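Transcriptional regulator, LacI family (Burkholderia phymatum, PDB 2RGY) probably represses or regulates transcription as a dimer whose DNA binding responds to a small effector, likely a sugar, bound in its periplasmic-binding-protein-like core. Local coordinates at residues L8-L13 / H40-T45; D31-A36 / A251-I256; G136-S141 / V164-S169; F171-G176 / N197-V202. One frame throughout, in Å; residues are numbered along the deposited sequence.

Interaction 1 (L8-L13 / H40-T45)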
loop_
_atom_site.group_PDB
_atom_site.type_symbol
_atom_site.label_atom_id
_atom_site.label_comp_id
_atom_site.label_asym_id
_atom_site.label_seq_id
_atom_site.Cartn_x
_atom_site.Cartn_y
_atom_site.Cartn_z
ATOM N N LEU A 8 -20.500 -19.945 -9.904
ATOM C CA LEU A 8 -20.482 -19.296 -8.557
ATOM C C LEU A 8 -20.486 -17.776 -8.675
ATOM O O LEU A 8 -20.912 -17.078 -7.759
ATOM C CB LEU A 8 -19.243 -19.749 -7.773
ATOM C CG LEU A 8 -18.959 -19.165 -6.386
ATOM C CD1 LEU A 8 -20.098 -19.483 -5.415
ATOM C CD2 LEU A 8 -17.651 -19.769 -5.873
ATOM N N GLY A 9 -20.011 -17.267 -9.805
ATOM C CA GLY A 9 -19.968 -15.829 -10.010
ATOM C C GLY A 9 -18.818 -15.151 -9.280
ATOM O O GLY A 9 -18.862 -13.945 -9.026
ATOM N N ILE A 10 -17.795 -15.930 -8.936
ATOM C CA ILE A 10 -16.625 -15.408 -8.232
ATOM C C ILE A 10 -15.329 -15.888 -8.867
ATOM O O ILE A 10 -15.198 -17.053 -9.248
ATOM C CB ILE A 10 -16.556 -15.876 -6.753
ATOM C CG1 ILE A 10 -17.929 -15.810 -6.090
ATOM C CG2 ILE A 10 -15.574 -15.017 -5.988
ATOM C CD1 ILE A 10 -18.599 -14.481 -6.188
ATOM N N ILE A 11 -14.369 -14.983 -8.976
ATOM C CA ILE A 11 -13.068 -15.333 -9.500
ATOM C C ILE A 11 -12.126 -15.191 -8.317
ATOM O O ILE A 11 -12.259 -14.264 -7.525
ATOM C CB ILE A 11 -12.656 -14.398 -10.666
ATOM C CG1 ILE A 11 -13.361 -14.856 -11.947
ATOM C CG2 ILE A 11 -11.142 -14.409 -10.855
ATOM C CD1 ILE A 11 -12.958 -14.090 -13.195
ATOM N N GLY A 12 -11.207 -16.133 -8.159
ATOM C CA GLY A 12 -10.282 -16.054 -7.044
ATOM C C GLY A 12 -9.021 -15.313 -7.434
ATOM O O GLY A 12 -8.634 -15.341 -8.597
ATOM N N LEU A 13 -8.384 -14.649 -6.475
ATOM C CA LEU A 13 -7.162 -13.901 -6.741
ATOM C C LEU A 13 -6.110 -14.091 -5.654
ATOM O O LEU A 13 -6.372 -13.835 -4.480
ATOM C CB LEU A 13 -7.467 -12.405 -6.862
ATOM C CG LEU A 13 -6.252 -11.467 -6.816
ATOM C CD1 LEU A 13 -5.315 -11.747 -7.982
ATOM C CD2 LEU A 13 -6.732 -10.021 -6.861
ATOM N N HIS A 40 -17.994 -10.919 -8.322
ATOM C CA HIS A 40 -17.079 -10.638 -7.223
ATOM C C HIS A 40 -15.700 -11.297 -7.246
ATOM O O HIS A 40 -15.429 -12.217 -8.016
ATOM C CB HIS A 40 -17.755 -11.001 -5.905
ATOM C CG HIS A 40 -19.107 -10.386 -5.718
ATOM N ND1 HIS A 40 -20.219 -10.792 -6.426
ATOM C CD2 HIS A 40 -19.533 -9.424 -4.868
ATOM C CE1 HIS A 40 -21.273 -10.111 -6.015
ATOM N NE2 HIS A 40 -20.886 -9.275 -5.070
ATOM N N VAL A 41 -14.835 -10.818 -6.365
ATOM C CA VAL A 41 -13.494 -11.350 -6.260
ATOM C C VAL A 41 -13.203 -11.767 -4.822
ATOM O O VAL A 41 -13.495 -11.038 -3.873
ATOM C CB VAL A 41 -12.454 -10.305 -6.685
ATOM C CG1 VAL A 41 -12.582 -9.080 -5.808
ATOM C CG2 VAL A 41 -11.052 -10.882 -6.592
ATOM N N VAL A 42 -12.659 -12.964 -4.675
ATOM C CA VAL A 42 -12.268 -13.472 -3.378
ATOM C C VAL A 42 -10.752 -13.371 -3.409
ATOM O O VAL A 42 -10.117 -13.858 -4.345
ATOM C CB VAL A 42 -12.670 -14.944 -3.192
ATOM C CG1 VAL A 42 -11.871 -15.558 -2.045
ATOM C CG2 VAL A 42 -14.157 -15.031 -2.892
ATOM N N VAL A 43 -10.173 -12.718 -2.408
ATOM C CA VAL A 43 -8.727 -12.569 -2.366
ATOM C C VAL A 43 -8.109 -13.469 -1.313
ATOM O O VAL A 43 -8.714 -13.751 -0.273
ATOM C CB VAL A 43 -8.306 -11.111 -2.063
ATOM C CG1 VAL A 43 -6.780 -10.982 -2.132
ATOM C CG2 VAL A 43 -8.953 -10.169 -3.057
ATOM N N ALA A 44 -6.894 -13.919 -1.600
ATOM C CA ALA A 44 -6.164 -14.771 -0.687
ATOM C C ALA A 44 -4.683 -14.408 -0.776
ATOM O O ALA A 44 -4.181 -14.095 -1.854
ATOM C CB ALA A 44 -6.372 -16.222 -1.059
ATOM N N THR A 45 -4.001 -14.420 0.362
ATOM C CA THR A 45 -2.579 -14.124 0.400
ATOM C C THR A 45 -1.897 -15.184 1.254
ATOM O O THR A 45 -2.567 -16.029 1.849
ATOM C CB THR A 45 -2.300 -12.732 0.990
ATOM O OG1 THR A 45 -0.900 -12.445 0.859
ATOM C CG2 THR A 45 -2.695 -12.673 2.469
HETATM O O HOH W 1 -21.035 -13.075 -7.869
#

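Interaction 2 (D31-A36 / A251-I256)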
loop_
_atom_site.group_PDB
_atom_site.type_symbol
_atom_site.label_atom_id
_atom_site.label_comp_id
_atom_site.label_asym_id
_atom_site.label_seq_id
_atom_site.Cartn_x
_atom_site.Cartn_y
_atom_site.Cartn_z
ATOM N N ASP A 31 -10.752 -6.241 -9.188
ATOM C CA ASP A 31 -12.055 -5.885 -8.619
ATOM C C ASP A 31 -12.891 -5.128 -9.652
ATOM O O ASP A 31 -14.076 -5.399 -9.831
ATOM C CB ASP A 31 -11.854 -5.021 -7.359
ATOM C CG ASP A 31 -13.169 -4.491 -6.778
ATOM O OD1 ASP A 31 -14.144 -5.267 -6.677
ATOM O OD2 ASP A 31 -13.224 -3.296 -6.398
ATOM N N LEU A 32 -12.236 -4.199 -10.336
ATOM C CA LEU A 32 -12.848 -3.353 -11.355
ATOM C C LEU A 32 -13.453 -4.130 -12.524
ATOM O O LEU A 32 -14.627 -3.951 -12.861
ATOM C CB LEU A 32 -11.791 -2.374 -11.871
ATOM C CG LEU A 32 -12.158 -0.919 -12.151
ATOM C CD1 LEU A 32 -13.026 -0.385 -11.026
ATOM C CD2 LEU A 32 -10.875 -0.080 -12.280
ATOM N N GLU A 33 -12.656 -4.992 -13.147
ATOM C CA GLU A 33 -13.146 -5.758 -14.281
ATOM C C GLU A 33 -14.268 -6.712 -13.888
ATOM O O GLU A 33 -15.177 -6.975 -14.680
ATOM C CB GLU A 33 -12.002 -6.527 -14.937
ATOM C CG GLU A 33 -10.966 -5.631 -15.624
ATOM C CD GLU A 33 -11.580 -4.627 -16.616
ATOM O OE1 GLU A 33 -12.458 -5.014 -17.418
ATOM O OE2 GLU A 33 -11.167 -3.445 -16.602
ATOM N N LEU A 34 -14.205 -7.232 -12.667
ATOM C CA LEU A 34 -15.235 -8.143 -12.195
ATOM C C LEU A 34 -16.517 -7.388 -11.862
ATOM O O LEU A 34 -17.610 -7.874 -12.133
ATOM C CB LEU A 34 -14.747 -8.908 -10.967
ATOM C CG LEU A 34 -13.877 -10.128 -11.245
ATOM C CD1 LEU A 34 -13.298 -10.635 -9.949
ATOM C CD2 LEU A 34 -14.717 -11.208 -11.902
ATOM N N ARG A 35 -16.382 -6.202 -11.274
ATOM C CA ARG A 35 -17.552 -5.401 -10.931
ATOM C C ARG A 35 -18.301 -5.058 -12.218
ATOM O O ARG A 35 -19.530 -5.102 -12.264
ATOM C CB ARG A 35 -17.139 -4.105 -10.242
ATOM C CG ARG A 35 -18.310 -3.327 -9.670
ATOM C CD ARG A 35 -18.789 -3.984 -8.380
ATOM N NE ARG A 35 -17.712 -4.017 -7.391
ATOM C CZ ARG A 35 -17.363 -2.988 -6.623
ATOM N NH1 ARG A 35 -18.011 -1.829 -6.706
ATOM N NH2 ARG A 35 -16.339 -3.112 -5.788
ATOM N N ALA A 36 -17.537 -4.724 -13.255
ATOM C CA ALA A 36 -18.091 -4.370 -14.558
ATOM C C ALA A 36 -19.029 -5.456 -15.090
ATOM O O ALA A 36 -19.983 -5.159 -15.818
ATOM C CB ALA A 36 -16.957 -4.124 -15.554
ATOM N N ALA A 251 -5.248 -9.388 -18.494
ATOM C CA ALA A 251 -5.145 -10.742 -17.972
ATOM C C ALA A 251 -6.504 -11.144 -17.401
ATOM O O ALA A 251 -6.983 -12.247 -17.635
ATOM C CB ALA A 251 -4.079 -10.807 -16.874
ATOM N N VAL A 252 -7.134 -10.233 -16.667
ATOM C CA VAL A 252 -8.430 -10.513 -16.072
ATOM C C VAL A 252 -9.541 -10.581 -17.123
ATOM O O VAL A 252 -10.457 -11.384 -16.998
ATOM C CB VAL A 252 -8.776 -9.474 -14.989
ATOM C CG1 VAL A 252 -10.161 -9.737 -14.437
ATOM C CG2 VAL A 252 -7.751 -9.555 -13.859
ATOM N N ARG A 253 -9.462 -9.745 -18.155
ATOM C CA ARG A 253 -10.467 -9.777 -19.218
ATOM C C ARG A 253 -10.388 -11.105 -19.972
ATOM O O ARG A 253 -11.414 -11.704 -20.298
ATOM C CB ARG A 253 -10.263 -8.611 -20.184
ATOM C CG ARG A 253 -10.747 -7.290 -19.613
ATOM C CD ARG A 253 -10.530 -6.139 -20.578
ATOM N NE ARG A 253 -11.148 -4.916 -20.075
ATOM C CZ ARG A 253 -11.056 -3.731 -20.664
ATOM N NH1 ARG A 253 -10.361 -3.596 -21.785
ATOM N NH2 ARG A 253 -11.669 -2.684 -20.137
ATOM N N TRP A 254 -9.168 -11.563 -20.234
ATOM C CA TRP A 254 -8.951 -12.827 -20.925
ATOM C C TRP A 254 -9.627 -13.940 -20.133
ATOM O O TRP A 254 -10.322 -14.784 -20.698
ATOM C CB TRP A 254 -7.456 -13.125 -21.036
ATOM C CG TRP A 254 -7.151 -14.408 -21.748
ATOM C CD1 TRP A 254 -7.149 -14.612 -23.099
ATOM C CD2 TRP A 254 -6.820 -15.670 -21.149
ATOM N NE1 TRP A 254 -6.835 -15.925 -23.378
ATOM C CE2 TRP A 254 -6.631 -16.596 -22.196
ATOM C CE3 TRP A 254 -6.666 -16.112 -19.824
ATOM C CZ2 TRP A 254 -6.296 -17.944 -21.964
ATOM C CZ3 TRP A 254 -6.330 -17.454 -19.591
ATOM C CH2 TRP A 254 -6.151 -18.349 -20.657
ATOM N N LEU A 255 -9.429 -13.919 -18.816
ATOM C CA LEU A 255 -10.011 -14.922 -17.932
ATOM C C LEU A 255 -11.535 -14.825 -17.923
ATOM O O LEU A 255 -12.232 -15.836 -17.956
ATOM C CB LEU A 255 -9.455 -14.741 -16.516
ATOM C CG LEU A 255 -9.863 -15.772 -15.464
ATOM C CD1 LEU A 255 -9.404 -17.154 -15.913
ATOM C CD2 LEU A 255 -9.257 -15.405 -14.112
ATOM N N ILE A 256 -12.051 -13.606 -17.888
ATOM C CA ILE A 256 -13.491 -13.405 -17.878
ATOM C C ILE A 256 -14.118 -13.942 -19.175
ATOM O O ILE A 256 -15.203 -14.521 -19.146
ATOM C CB ILE A 256 -13.827 -11.901 -17.634
ATOM C CG1 ILE A 256 -13.451 -11.536 -16.186
ATOM C CG2 ILE A 256 -15.304 -11.632 -17.881
ATOM C CD1 ILE A 256 -13.706 -10.086 -15.799
#

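Interaction 3 (G136-S141 / V164-S169)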
loop_
_atom_site.group_PDB
_atom_site.type_symbol
_atom_site.label_atom_id
_atom_site.label_comp_id
_atom_site.label_asym_id
_atom_site.label_seq_id
_atom_site.Cartn_x
_atom_site.Cartn_y
_atom_site.Cartn_z
ATOM N N GLY A 136 15.906 -8.368 -6.087
ATOM C CA GLY A 136 14.951 -9.192 -5.386
ATOM C C GLY A 136 15.568 -10.569 -5.334
ATOM O O GLY A 136 16.737 -10.726 -5.692
ATOM N N PRO A 137 14.828 -11.591 -4.885
ATOM C CA PRO A 137 15.407 -12.931 -4.829
ATOM C C PRO A 137 15.899 -13.400 -6.191
ATOM O O PRO A 137 15.260 -13.163 -7.219
ATOM C CB PRO A 137 14.258 -13.790 -4.294
ATOM C CG PRO A 137 13.022 -13.007 -4.653
ATOM C CD PRO A 137 13.442 -11.590 -4.391
ATOM N N PHE A 138 17.047 -14.065 -6.185
ATOM C CA PHE A 138 17.638 -14.577 -7.409
ATOM C C PHE A 138 16.752 -15.630 -8.061
ATOM O O PHE A 138 16.881 -15.894 -9.259
ATOM C CB PHE A 138 19.020 -15.163 -7.114
ATOM C CG PHE A 138 20.085 -14.116 -6.859
ATOM C CD1 PHE A 138 21.323 -14.483 -6.332
ATOM C CD2 PHE A 138 19.849 -12.760 -7.152
ATOM C CE1 PHE A 138 22.317 -13.524 -6.087
ATOM C CE2 PHE A 138 20.826 -11.788 -6.917
ATOM C CZ PHE A 138 22.069 -12.173 -6.381
ATOM N N THR A 139 15.859 -16.231 -7.274
ATOM C CA THR A 139 14.950 -17.254 -7.793
ATOM C C THR A 139 13.681 -16.685 -8.438
ATOM O O THR A 139 12.858 -17.439 -8.962
ATOM C CB THR A 139 14.530 -18.262 -6.695
ATOM O OG1 THR A 139 14.051 -17.554 -5.541
ATOM C CG2 THR A 139 15.708 -19.165 -6.314
ATOM N N ALA A 140 13.510 -15.368 -8.397
ATOM C CA ALA A 140 12.334 -14.748 -9.012
ATOM C C ALA A 140 12.676 -14.483 -10.478
ATOM O O ALA A 140 13.591 -13.716 -10.771
ATOM C CB ALA A 140 11.982 -13.442 -8.303
ATOM N N SER A 141 11.944 -15.117 -11.393
ATOM C CA SER A 141 12.208 -14.958 -12.821
ATOM C C SER A 141 12.056 -13.518 -13.307
ATOM O O SER A 141 12.786 -13.082 -14.188
ATOM C CB SER A 141 11.302 -15.884 -13.654
ATOM O OG SER A 141 9.948 -15.469 -13.611
ATOM N N VAL A 164 30.281 -5.489 -10.550
ATOM C CA VAL A 164 29.224 -4.659 -9.976
ATOM C C VAL A 164 28.660 -5.205 -8.668
ATOM O O VAL A 164 28.142 -6.319 -8.624
ATOM C CB VAL A 164 28.058 -4.494 -10.986
ATOM C CG1 VAL A 164 26.910 -3.714 -10.356
ATOM C CG2 VAL A 164 28.558 -3.790 -12.235
ATOM N N PRO A 165 28.772 -4.430 -7.579
ATOM C CA PRO A 165 28.232 -4.904 -6.299
ATOM C C PRO A 165 26.730 -5.185 -6.438
ATOM O O PRO A 165 25.966 -4.341 -6.912
ATOM C CB PRO A 165 28.544 -3.755 -5.335
ATOM C CG PRO A 165 28.746 -2.561 -6.236
ATOM C CD PRO A 165 29.479 -3.152 -7.408
ATOM N N LEU A 166 26.328 -6.381 -6.031
ATOM C CA LEU A 166 24.949 -6.822 -6.135
ATOM C C LEU A 166 24.510 -7.454 -4.817
ATOM O O LEU A 166 25.059 -8.471 -4.396
ATOM C CB LEU A 166 24.846 -7.847 -7.272
ATOM C CG LEU A 166 23.510 -8.357 -7.824
ATOM C CD1 LEU A 166 22.616 -8.748 -6.673
ATOM C CD2 LEU A 166 22.837 -7.300 -8.686
ATOM N N ILE A 167 23.525 -6.848 -4.161
ATOM C CA ILE A 167 23.010 -7.377 -2.898
ATOM C C ILE A 167 21.660 -8.038 -3.163
ATOM O O ILE A 167 20.746 -7.390 -3.661
ATOM C CB ILE A 167 22.780 -6.256 -1.861
ATOM C CG1 ILE A 167 23.992 -5.323 -1.793
ATOM C CG2 ILE A 167 22.535 -6.868 -0.500
ATOM C CD1 ILE A 167 25.255 -5.977 -1.242
ATOM N N GLU A 168 21.533 -9.323 -2.846
ATOM C CA GLU A 168 20.266 -10.020 -3.049
ATOM C C GLU A 168 19.344 -9.649 -1.891
ATOM O O GLU A 168 19.754 -9.686 -0.729
ATOM C CB GLU A 168 20.471 -11.537 -3.063
ATOM C CG GLU A 168 19.293 -12.312 -3.655
ATOM C CD GLU A 168 19.334 -13.802 -3.332
ATOM O OE1 GLU A 168 20.444 -14.363 -3.159
ATOM O OE2 GLU A 168 18.256 -14.424 -3.267
ATOM N N SER A 169 18.105 -9.279 -2.208
ATOM C CA SER A 169 17.145 -8.919 -1.170
ATOM C C SER A 169 15.782 -9.576 -1.424
ATOM O O SER A 169 15.686 -10.503 -2.225
ATOM C CB SER A 169 17.003 -7.401 -1.073
ATOM O OG SER A 169 16.325 -7.057 0.119
#

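Interaction 4 (F171-G176 / N197-V202)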
loop_
_atom_site.group_PDB
_atom_site.type_symbol
_atom_site.label_atom_id
_atom_site.label_comp_id
_atom_site.label_asym_id
_atom_site.label_seq_id
_atom_site.Cartn_x
_atom_site.Cartn_y
_atom_site.Cartn_z
ATOM N N PHE A 171 12.515 -7.673 -1.937
ATOM C CA PHE A 171 11.453 -6.758 -2.380
ATOM C C PHE A 171 10.702 -6.021 -1.265
ATOM O O PHE A 171 9.829 -5.200 -1.561
ATOM C CB PHE A 171 10.394 -7.486 -3.231
ATOM C CG PHE A 171 10.859 -7.875 -4.607
ATOM C CD1 PHE A 171 11.590 -6.983 -5.396
ATOM C CD2 PHE A 171 10.514 -9.117 -5.139
ATOM C CE1 PHE A 171 11.974 -7.321 -6.705
ATOM C CE2 PHE A 171 10.888 -9.471 -6.443
ATOM C CZ PHE A 171 11.620 -8.567 -7.229
ATOM N N SER A 172 11.013 -6.308 -0.004
ATOM C CA SER A 172 10.320 -5.651 1.111
ATOM C C SER A 172 11.016 -4.391 1.618
ATOM O O SER A 172 12.193 -4.174 1.353
ATOM C CB SER A 172 10.187 -6.615 2.289
ATOM O OG SER A 172 11.464 -6.884 2.851
ATOM N N PRO A 173 10.291 -3.549 2.379
ATOM C CA PRO A 173 10.878 -2.318 2.916
ATOM C C PRO A 173 12.108 -2.601 3.775
ATOM O O PRO A 173 13.158 -1.987 3.583
ATOM C CB PRO A 173 9.738 -1.714 3.740
ATOM C CG PRO A 173 8.518 -2.184 3.021
ATOM C CD PRO A 173 8.860 -3.629 2.725
ATOM N N GLU A 174 11.969 -3.526 4.723
ATOM C CA GLU A 174 13.070 -3.885 5.619
ATOM C C GLU A 174 14.230 -4.535 4.861
ATOM O O GLU A 174 15.395 -4.344 5.216
ATOM C CB GLU A 174 12.586 -4.838 6.715
ATOM C CG GLU A 174 12.056 -6.163 6.179
ATOM C CD GLU A 174 10.557 -6.144 5.908
ATOM O OE1 GLU A 174 10.025 -5.081 5.517
ATOM O OE2 GLU A 174 9.913 -7.208 6.080
ATOM N N GLY A 175 13.904 -5.309 3.825
ATOM C CA GLY A 175 14.939 -5.955 3.034
ATOM C C GLY A 175 15.787 -4.917 2.326
ATOM O O GLY A 175 17.006 -4.996 2.320
ATOM N N GLY A 176 15.127 -3.934 1.725
ATOM C CA GLY A 176 15.841 -2.890 1.020
ATOM C C GLY A 176 16.725 -2.083 1.949
ATOM O O GLY A 176 17.831 -1.699 1.578
ATOM N N ASN A 197 12.960 -2.741 -7.179
ATOM C CA ASN A 197 11.592 -2.241 -7.052
ATOM C C ASN A 197 11.602 -0.946 -6.250
ATOM O O ASN A 197 12.539 -0.690 -5.490
ATOM C CB ASN A 197 10.657 -3.299 -6.429
ATOM C CG ASN A 197 10.765 -3.398 -4.914
ATOM O OD1 ASN A 197 11.748 -2.969 -4.305
ATOM N ND2 ASN A 197 9.747 -3.994 -4.298
ATOM N N ASP A 198 10.578 -0.124 -6.452
ATOM C CA ASP A 198 10.473 1.163 -5.771
ATOM C C ASP A 198 10.506 1.049 -4.245
ATOM O O ASP A 198 11.057 1.922 -3.572
ATOM C CB ASP A 198 9.194 1.897 -6.203
ATOM C CG ASP A 198 9.253 2.376 -7.652
ATOM O OD1 ASP A 198 10.351 2.372 -8.248
ATOM O OD2 ASP A 198 8.205 2.768 -8.200
ATOM N N THR A 199 9.919 -0.016 -3.710
ATOM C CA THR A 199 9.883 -0.222 -2.266
ATOM C C THR A 199 11.285 -0.238 -1.678
ATOM O O THR A 199 11.581 0.511 -0.751
ATOM C CB THR A 199 9.173 -1.544 -1.907
ATOM O OG1 THR A 199 7.789 -1.441 -2.258
ATOM C CG2 THR A 199 9.276 -1.836 -0.407
HETATM N N MSE A 200 12.154 -1.083 -2.218
HETATM C CA MSE A 200 13.508 -1.157 -1.695
HETATM C C MSE A 200 14.249 0.159 -1.979
HETATM O O MSE A 200 15.081 0.596 -1.180
HETATM C CB MSE A 200 14.262 -2.346 -2.305
HETATM C CG MSE A 200 13.668 -3.729 -1.985
HETATM SE SE MSE A 200 14.771 -5.107 -2.443
HETATM C CE MSE A 200 14.758 -4.969 -4.232
ATOM N N ALA A 201 13.937 0.793 -3.106
ATOM C CA ALA A 201 14.572 2.058 -3.474
ATOM C C ALA A 201 14.260 3.125 -2.434
ATOM O O ALA A 201 15.126 3.903 -2.051
ATOM C CB ALA A 201 14.095 2.518 -4.856
ATOM N N VAL A 202 13.013 3.169 -1.987
ATOM C CA VAL A 202 12.616 4.150 -0.989
ATOM C C VAL A 202 13.391 3.929 0.300
ATOM O O VAL A 202 13.811 4.890 0.934
ATOM C CB VAL A 202 11.113 4.084 -0.707
ATOM C CG1 VAL A 202 10.769 4.945 0.508
ATOM C CG2 VAL A 202 10.354 4.566 -1.926
#

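Interaction 1 (L8-L13 / H40-T45)
Five backbone hydrogen bonds join 8-13 to 40-45, where strands 10-14 and 40-44 run parallel as the β strands of a right-handed β-α-β unit whose crossover helix is 21-36. H40 takes part in the first two: its N donates to G9 O at 3.2 Å, and its own O accepts from I11 N. The register then passes through V42, whose N reaches I11 O and whose O takes L13 N at 2.9 Å, before A44 N closes the series on L13 O. CA-H...O contacts reach four of these carbonyls, among them I10 CA to H40 O. A water bridges the start of this pairing, donating to G9 O at 2.6 Å and lying 2.8 Å from H40 ND1. At the far side of the imidazole, NE2 is bonded to F62 O of the second subunit, so the ring is held from two directions. V41, V42 and V43 pair antiparallel with a strand of that subunit, and the sheet thereby continues through the dimer interface. On the face of I11 and L13, L13 CB rests 3.9 Å from V41 CG2, beneath side chains of helix 21-36. On the other face I10 spreads its two branches: CD1 lies 3.6 Å from H40 CB, whereas CG2, anti to the backbone N, presses against V42 CG2 at 3.4 Å, closer than an ordinary methyl contact.

Interaction 2 (D31-A36 / A251-I256)
E33 reaches helix 251-256 with both the root and the tip of its side chain. Its CB points at the partner helix and rests against two apolar branches, 3.7 Å from V252 CG1 and 4.0 Å from I256 CD1. Beyond CB the chain bends at CG (chi2 -52°), and the carboxylate crosses R253 obliquely. OE1 accepts a nearly straight salt-bridge hydrogen bond from R253 NE, 3.0 Å long. The two flat groups stand almost perpendicular, 80° apart: OE1 lies in the guanidinium plane at its edge, while NE approaches from well above the carboxylate plane. The arginine is extended from CG to NE, and its CG also lies 3.6 Å from E33 OE1. OE2 has a separate partner in Q249, one turn before R253 on helix 244-260, so both carboxylate oxygens are held. Next to this polar pair, I256 CD1 touches E33 O at 3.6 Å and meets L34 CD2 more loosely at 4.2 Å. W264 makes a cation-pi contact with R253 and also touches E33. The helices run roughly parallel; the axes of these short segments approach to 9.7 Å and are inclined by 35°, and both helices lie against strand 10-14, where L34, L255 and I256 converge on I11.

Interaction 3 (G136-S141 / V164-S169)
The F138 ring carries the E168 side chain over one face and L166 at its edge. E168 CG lies almost over the ring centre, 3.6 Å from the centroid, in a CH-pi contact only 11° off the ring normal. From there the carboxylate continues over the same face, stacked with its plane 18° from that of the ring and with OE1 3.3 Å from F138 CD1. In the ring plane, L166 CD1 approaches the far rim at 3.5 Å from F138 CZ. E168 can lie flat over the phenyl because its CG is anti to the backbone N (chi1 -164°) and the chain stays extended beyond it. The other oxygen, OE2, then receives F138 N in a straight hydrogen bond of 3.2 Å, the amide coming from above the carboxylate plane. One glutamate thus covers the phenyl ring and accepts from the backbone N-H of the same phenylalanine, within a type I turn from P137 to A140 closed by A140 N to P137 O at 3.1 Å. Just beyond the strand, S169 O packs against G136 and P137, with P137 CD 3.3 Å away. This surface contact brings the loop leaving the first strand of the β-α-β unit 131-135, 141-155, 166-168 against its second, an edge strand, and L166 also packs on helix 141-155 through L147 and F151.

Interaction 4 (F171-G176 / N197-V202)
N197 ND2 donates to F171 O, a 3.0 Å hydrogen bond that ties the residue preceding one helix to the loop before another. The amide also passes the F171 ring obliquely, its plane 46° from the phenyl, with ND2 3.7 Å from CD1. Close by, the selenomethionine M200 bends at its last torsion (chi3 -67°), bringing SE to 3.5 Å from F171 N and CE to 3.9 Å from F171 CD1. T199 offers its methyl instead of its hydroxyl: CG2 nestles against P173, 3.5 Å from CG of the pyrrolidine ring. Farther along, M200 CB lies 3.7 Å from the CA of G176, a close helix approach at a residue with no side chain. N197 is also an N-cap, and its OD1 fixes the amide's rotation by accepting from M200 N at 2.8 Å. S172 is the N-cap of its own helix, its OG accepting from G175 N, and D170 holds that OG as well. Around this core, the F171 ring meets H76 and packs on D142, N143 and R146, while Y232 of the second subunit packs on P173. These two N-capped helices, 173-186 and 198-210, start side by side following the C-terminal ends of parallel strands 166-168 and 192-195, as in the periplasmic-binding-protein-like fold.

From the N terminus, interaction 1 closes first, joining strands 10-14 and 40-44, which helix 21-36 connects. Interaction 2 starts on that helix, so along the chain it crosses interaction 1, ending 215 residues later on helix 244-260; the two touch where L34 packs on I11 and V41. This long return ties the C-terminal part of the chain to the N-terminal sheet. Within its loop lie interactions 3 and 4, in series in the second sheet's lobe: 3 joins the turn after strand 131-135 to edge strand 166-168, and 4 pairs the following helix start with that of helix 198-210. They meet at S169, whose OG probably bonds to G175 O. Interactions 1 and 3 lie about 32 Å apart between centres.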